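Local coordinates for glucosidase (Croceicoccus marinus, PDB 5Z3K), which probably hydrolyses O-glycosidic bonds as a beta-glucosidase of glycoside hydrolase family 39, built on a TIM-barrel domain, at residues Asp235-Asp238 with Phe239-Ile242; Ile379-Met382 with Tyr383-Ala386. All coordinates share one frame; numbering follows the deposited sequence.

Interaction 1 of 2, residues Asp235-Asp238 with Phe239-Ile242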
ATOM      1  N   ASP A 235     -10.879   8.214  -9.306  1.00 13.22           N
ATOM      2  CA  ASP A 235     -10.517   9.495  -8.699  1.00 12.85           C
ATOM      3  C   ASP A 235      -9.416   9.259  -7.672  1.00 12.62           C
ATOM      4  O   ASP A 235      -9.672   8.614  -6.640  1.00 12.37           O
ATOM      5  CB  ASP A 235     -11.745  10.144  -8.038  1.00 14.45           C
ATOM      6  CG  ASP A 235     -11.486  11.569  -7.538  1.00 14.31           C
ATOM      7  OD1 ASP A 235     -10.312  11.998  -7.525  1.00 15.54           O
ATOM      8  OD2 ASP A 235     -12.476  12.270  -7.171  1.00 15.38           O
ATOM      9  N   PRO A 236      -8.188   9.749  -7.897  1.00 13.49           N
ATOM     10  CA  PRO A 236      -7.101   9.477  -6.936  1.00 14.60           C
ATOM     11  C   PRO A 236      -7.310  10.143  -5.588  1.00 13.58           C
ATOM     12  O   PRO A 236      -6.595   9.808  -4.633  1.00 14.05           O
ATOM     13  CB  PRO A 236      -5.849  10.020  -7.651  1.00 12.11           C
ATOM     14  CG  PRO A 236      -6.384  11.075  -8.585  1.00 15.34           C
ATOM     15  CD  PRO A 236      -7.730  10.550  -9.046  1.00 12.96           C
HETATM   16  N   MSE A 237      -8.265  11.066  -5.481  1.00 13.58           N
HETATM   17  CA  MSE A 237      -8.595  11.695  -4.212  1.00 13.21           C
HETATM   18  C   MSE A 237      -9.299  10.732  -3.241  1.00 13.81           C
HETATM   19  O   MSE A 237      -9.291  10.974  -2.038  1.00 13.25           O
HETATM   20  CB  MSE A 237      -9.466  12.942  -4.459  1.00 13.08           C
HETATM   21  CG  MSE A 237      -9.681  13.848  -3.233  1.00 14.22           C
HETATM   22 SE   MSE A 237      -8.014  14.531  -2.423  1.00 24.74          SE
HETATM   23  CE  MSE A 237      -7.454  15.790  -3.820  1.00 17.85           C
ATOM     24  N   ASP A 238      -9.866   9.632  -3.757  1.00 14.89           N
ATOM     25  CA  ASP A 238     -10.744   8.783  -2.942  1.00 14.54           C
ATOM     26  C   ASP A 238     -10.096   8.354  -1.631  1.00 14.67           C
ATOM     27  O   ASP A 238     -10.759   8.293  -0.588  1.00 12.88           O
ATOM     28  CB  ASP A 238     -11.148   7.527  -3.711  1.00 15.62           C
ATOM     29  CG  ASP A 238     -12.329   7.739  -4.614  1.00 15.22           C
ATOM     30  OD1 ASP A 238     -12.728   8.914  -4.829  1.00 15.63           O
ATOM     31  OD2 ASP A 238     -12.824   6.717  -5.148  1.00 16.92           O
ATOM     32  N   PHE A 239      -8.807   8.023  -1.664  1.00 13.11           N
ATOM     33  CA  PHE A 239      -8.198   7.439  -0.473  1.00 14.72           C
ATOM     34  C   PHE A 239      -8.158   8.432   0.677  1.00 16.06           C
ATOM     35  O   PHE A 239      -8.392   8.057   1.834  1.00 16.09           O
ATOM     36  CB  PHE A 239      -6.830   6.891  -0.851  1.00 11.92           C
ATOM     37  CG  PHE A 239      -6.911   6.034  -2.061  1.00 11.53           C
ATOM     38  CD1 PHE A 239      -7.486   4.769  -1.985  1.00 12.72           C
ATOM     39  CD2 PHE A 239      -6.520   6.518  -3.289  1.00 11.61           C
ATOM     40  CE1 PHE A 239      -7.622   3.990  -3.110  1.00 12.03           C
ATOM     41  CE2 PHE A 239      -6.652   5.748  -4.423  1.00 12.44           C
ATOM     42  CZ  PHE A 239      -7.200   4.489  -4.342  1.00 14.03           C
ATOM     43  N   ARG A 240      -7.927   9.709   0.379  1.00 12.88           N
ATOM     44  CA  ARG A 240      -8.021  10.736   1.417  1.00 16.97           C
ATOM     45  C   ARG A 240      -9.450  10.861   1.920  1.00 15.08           C
ATOM     46  O   ARG A 240      -9.693  10.908   3.135  1.00 16.32           O
ATOM     47  CB  ARG A 240      -7.538  12.088   0.887  1.00 11.16           C
ATOM     48  CG  ARG A 240      -7.705  13.199   1.914  1.00 13.43           C
ATOM     49  CD  ARG A 240      -7.541  14.577   1.291  1.00 16.97           C
ATOM     50  NE  ARG A 240      -6.195  14.785   0.761  1.00 13.79           N
ATOM     51  CZ  ARG A 240      -5.817  15.903   0.137  1.00 18.37           C
ATOM     52  NH1 ARG A 240      -6.692  16.897  -0.023  1.00 15.46           N
ATOM     53  NH2 ARG A 240      -4.581  16.030  -0.322  1.00 14.77           N
ATOM     54  N   THR A 241     -10.410  10.910   0.991  1.00 13.32           N
ATOM     55  CA  THR A 241     -11.822  11.040   1.363  1.00 17.24           C
ATOM     56  C   THR A 241     -12.272   9.892   2.262  1.00 15.76           C
ATOM     57  O   THR A 241     -12.929  10.119   3.286  1.00 17.43           O
ATOM     58  CB  THR A 241     -12.696  11.108   0.111  1.00 17.86           C
ATOM     59  OG1 THR A 241     -12.293  12.226  -0.683  1.00 19.04           O
ATOM     60  CG2 THR A 241     -14.180  11.260   0.479  1.00 20.66           C
ATOM     61  N   ILE A 242     -11.932   8.649   1.902  1.00 12.91           N
ATOM     62  CA  ILE A 242     -12.389   7.526   2.725  1.00 14.28           C
ATOM     63  C   ILE A 242     -11.724   7.560   4.096  1.00 14.49           C
ATOM     64  O   ILE A 242     -12.374   7.331   5.127  1.00 16.32           O
ATOM     65  CB  ILE A 242     -12.137   6.178   2.023  1.00 15.68           C
ATOM     66  CG1 ILE A 242     -12.756   6.149   0.623  1.00 15.59           C
ATOM     67  CG2 ILE A 242     -12.691   5.032   2.874  1.00 14.81           C
ATOM     68  CD1 ILE A 242     -14.246   6.364   0.610  1.00 17.10           C
TER
HETATM   69  O   HOH W   1      -5.609   9.930  -2.072  1.00 14.86           O
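Met237, present as selenomethionine, sends CG trans to its own backbone N (chi1 -169°) and then folds at chi2 and chi3, a path that brings selenium back against the guanidinium of Arg240. SE lies over one face of that flat group, displaced toward its rim, and Met237 SE to Arg240 NH1 measures 3.6 Å. The same atom also lies 3.7 Å from Arg240 CD, so it packs along the arginine from CD to NH1. Arg240 NH2 is hydrogen-bonded to the carbonyl O of Tyr290, on helix 277-291, which probably restrains rotation of the guanidinium under the selenium. Met237 O accepts from Thr241 N at 3.2 Å, in the carbonyl plane and nearly straight (170°), with a weak second bond from Arg240 N. One residue on, Asp238 O takes Ile242 N at 2.8 Å, while Ile242 CG1 packs 3.2 Å from that same oxygen. Ahead of the helix, Asp235 OD1 receives Met237 N at 3.0 Å from above the carboxylate plane, closing an Asx turn, and Asp235 O receives Asp238 N at 3.1 Å, closing a type I beta turn. Both acids have further partners: Asp235 OD2 forms a salt bridge with Arg413, and Asp238 OD2 is held by Ser233 OG and Trp228 NE1. A water donates to Pro236 O at 2.7 Å and sits in plane at the edge of the Phe239 ring. The result is a capped helix start following strand 223-229, a beta-to-alpha connection of the TIM barrel.

Interaction 2 of 2, residues Ile379-Met382 with Tyr383-Ala386; sequences IPDM and YLTA
Met382, a selenomethionine, runs beside the ring of Tyr383, both side chains pointing the same way. Its selenium, Met382 SE, is 4.8 Å from the Tyr383 ring centroid and 35° off the ring normal, an oblique Met-aromatic contact, and the terminal methyl closes in further, with Met382 CE 3.6 Å from Tyr383 CE2. A chi1 of 60° sets CG between the backbone N and the carbonyl carbon, and the extended chain beyond it carries the selenium out along the ring. Pro380 meets the same ring differently: its CB lies in the ring plane at the edge, 4.0 Å from Tyr383 CD2. On the buried side, Ile379 CG2 touches two neighbours at once, Tyr383 CB at 3.8 Å and Leu384 CD2 also at 3.8 Å, forming a small apolar cluster. Two backbone bonds hold the chain in this shape, Tyr383 N to Pro380 O at 2.9 Å and Leu384 N to Asp381 O at 2.8 Å; in both the donor stands above the carbonyl plane. Were Tyr383 an alanine, the selenium would probably lose its aromatic partner and Pro380 CB the ring edge it meets, and a gap would be likely to open beside Arg234 and Arg412, which the tyrosine also touches. Asp381 OD1 forms a salt bridge with Arg417, and Leu384 packs on that arginine as well. The successive i to i+3 bonds identify a short 3-10 turn, set within the long loop that leaves strand 369-376 of the nine-stranded mixed sheet and leads to strand 391-394.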
ATOM      1  N   ILE A 379      -9.309  12.565 -14.503  1.00 14.08           N
ATOM      2  CA  ILE A 379     -10.486  11.710 -14.328  1.00 14.69           C
ATOM      3  C   ILE A 379     -11.238  11.645 -15.653  1.00 15.35           C
ATOM      4  O   ILE A 379     -11.521  12.701 -16.249  1.00 18.51           O
ATOM      5  CB  ILE A 379     -11.400  12.260 -13.219  1.00 15.96           C
ATOM      6  CG1 ILE A 379     -10.709  12.212 -11.852  1.00 16.72           C
ATOM      7  CG2 ILE A 379     -12.710  11.488 -13.182  1.00 16.47           C
ATOM      8  CD1 ILE A 379     -11.380  13.105 -10.811  1.00 13.02           C
ATOM      9  N   PRO A 380     -11.565  10.465 -16.173  1.00 18.87           N
ATOM     10  CA  PRO A 380     -12.312  10.410 -17.438  1.00 17.55           C
ATOM     11  C   PRO A 380     -13.699  11.026 -17.297  1.00 20.21           C
ATOM     12  O   PRO A 380     -14.327  10.972 -16.234  1.00 18.66           O
ATOM     13  CB  PRO A 380     -12.383   8.908 -17.744  1.00 18.55           C
ATOM     14  CG  PRO A 380     -11.204   8.318 -16.995  1.00 23.25           C
ATOM     15  CD  PRO A 380     -11.100   9.134 -15.739  1.00 21.27           C
ATOM     16  N   ASP A 381     -14.180  11.606 -18.405  1.00 22.66           N
ATOM     17  CA  ASP A 381     -15.452  12.332 -18.393  1.00 23.73           C
ATOM     18  C   ASP A 381     -16.584  11.507 -17.799  1.00 21.98           C
ATOM     19  O   ASP A 381     -17.389  12.022 -17.015  1.00 23.79           O
ATOM     20  CB  ASP A 381     -15.836  12.765 -19.810  1.00 26.76           C
ATOM     21  CG  ASP A 381     -14.810  13.661 -20.440  1.00 37.90           C
ATOM     22  OD1 ASP A 381     -14.333  14.589 -19.757  1.00 44.74           O
ATOM     23  OD2 ASP A 381     -14.469  13.428 -21.617  1.00 48.46           O
HETATM   24  N   MSE A 382     -16.673  10.230 -18.154  1.00 23.81           N
HETATM   25  CA  MSE A 382     -17.828   9.465 -17.716  1.00 26.53           C
HETATM   26  C   MSE A 382     -17.843   9.313 -16.200  1.00 21.65           C
HETATM   27  O   MSE A 382     -18.892   9.061 -15.618  1.00 25.75           O
HETATM   28  CB  MSE A 382     -17.875   8.102 -18.390  1.00 27.80           C
HETATM   29  CG  MSE A 382     -16.680   7.248 -18.122  1.00 23.38           C
HETATM   30 SE   MSE A 382     -17.020   5.402 -18.658  0.68 37.92          SE
HETATM   31  CE  MSE A 382     -15.174   4.868 -18.831  1.00 28.86           C
ATOM     32  N   TYR A 383     -16.695   9.506 -15.552  1.00 19.17           N
ATOM     33  CA  TYR A 383     -16.652   9.446 -14.096  1.00 19.57           C
ATOM     34  C   TYR A 383     -16.867  10.804 -13.436  1.00 22.38           C
ATOM     35  O   TYR A 383     -16.834  10.891 -12.203  1.00 19.80           O
ATOM     36  CB  TYR A 383     -15.330   8.817 -13.631  1.00 17.89           C
ATOM     37  CG  TYR A 383     -15.255   7.339 -13.956  1.00 19.44           C
ATOM     38  CD1 TYR A 383     -15.916   6.391 -13.175  1.00 21.82           C
ATOM     39  CD2 TYR A 383     -14.544   6.894 -15.063  1.00 20.56           C
ATOM     40  CE1 TYR A 383     -15.855   5.033 -13.493  1.00 25.54           C
ATOM     41  CE2 TYR A 383     -14.483   5.559 -15.383  1.00 22.71           C
ATOM     42  CZ  TYR A 383     -15.130   4.630 -14.604  1.00 22.05           C
ATOM     43  OH  TYR A 383     -15.035   3.302 -14.959  1.00 25.61           O
ATOM     44  N   LEU A 384     -17.125  11.854 -14.217  1.00 21.87           N
ATOM     45  CA  LEU A 384     -17.464  13.163 -13.666  1.00 22.02           C
ATOM     46  C   LEU A 384     -18.969  13.421 -13.646  1.00 27.14           C
ATOM     47  O   LEU A 384     -19.397  14.524 -13.293  1.00 31.63           O
ATOM     48  CB  LEU A 384     -16.740  14.260 -14.442  1.00 19.65           C
ATOM     49  CG  LEU A 384     -15.218  14.197 -14.239  1.00 20.79           C
ATOM     50  CD1 LEU A 384     -14.463  14.994 -15.294  1.00 23.35           C
ATOM     51  CD2 LEU A 384     -14.840  14.658 -12.835  1.00 21.30           C
ATOM     52  N   THR A 385     -19.774  12.426 -14.002  1.00 26.83           N
ATOM     53  CA  THR A 385     -21.223  12.502 -13.885  1.00 27.03           C
ATOM     54  C   THR A 385     -21.643  12.016 -12.503  1.00 27.77           C
ATOM     55  O   THR A 385     -21.207  10.952 -12.058  1.00 24.74           O
ATOM     56  CB  THR A 385     -21.880  11.646 -14.966  1.00 31.42           C
ATOM     57  OG1 THR A 385     -21.399  12.056 -16.252  1.00 34.38           O
ATOM     58  CG2 THR A 385     -23.391  11.782 -14.917  1.00 31.43           C
ATOM     59  N   ALA A 386     -22.486  12.790 -11.824  1.00 25.89           N
ATOM     60  CA  ALA A 386     -22.985  12.351 -10.530  1.00 25.87           C
ATOM     61  C   ALA A 386     -23.870  11.120 -10.698  1.00 27.75           C
ATOM     62  O   ALA A 386     -24.588  10.980 -11.690  1.00 28.72           O
ATOM     63  CB  ALA A 386     -23.768  13.471  -9.838  1.00 30.51           C
TER

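How the interactions relate
The two contacts meet directly: Asp235 CG of interaction 1 packs 3.6 Å from Ile379 CD1 of interaction 2, although their centres are about 15 Å apart, and this touch joins the barrel to the loop between strands 369-376 and 391-394. Interaction 1 is mostly buried and belongs to the TIM barrel, whereas interaction 2 lies farther from the chain's centre, is only partly buried, and sits in a loop extending from the nine-stranded sheet. Backbone hydrogen bonding differs accordingly, with mainly i to i+4 bonds after a capped turn in 235-242 and i to i+3 bonds in 379-386. A selenomethionine takes part in both, over a charged guanidinium in the first and obliquely against a tyrosine ring in the second.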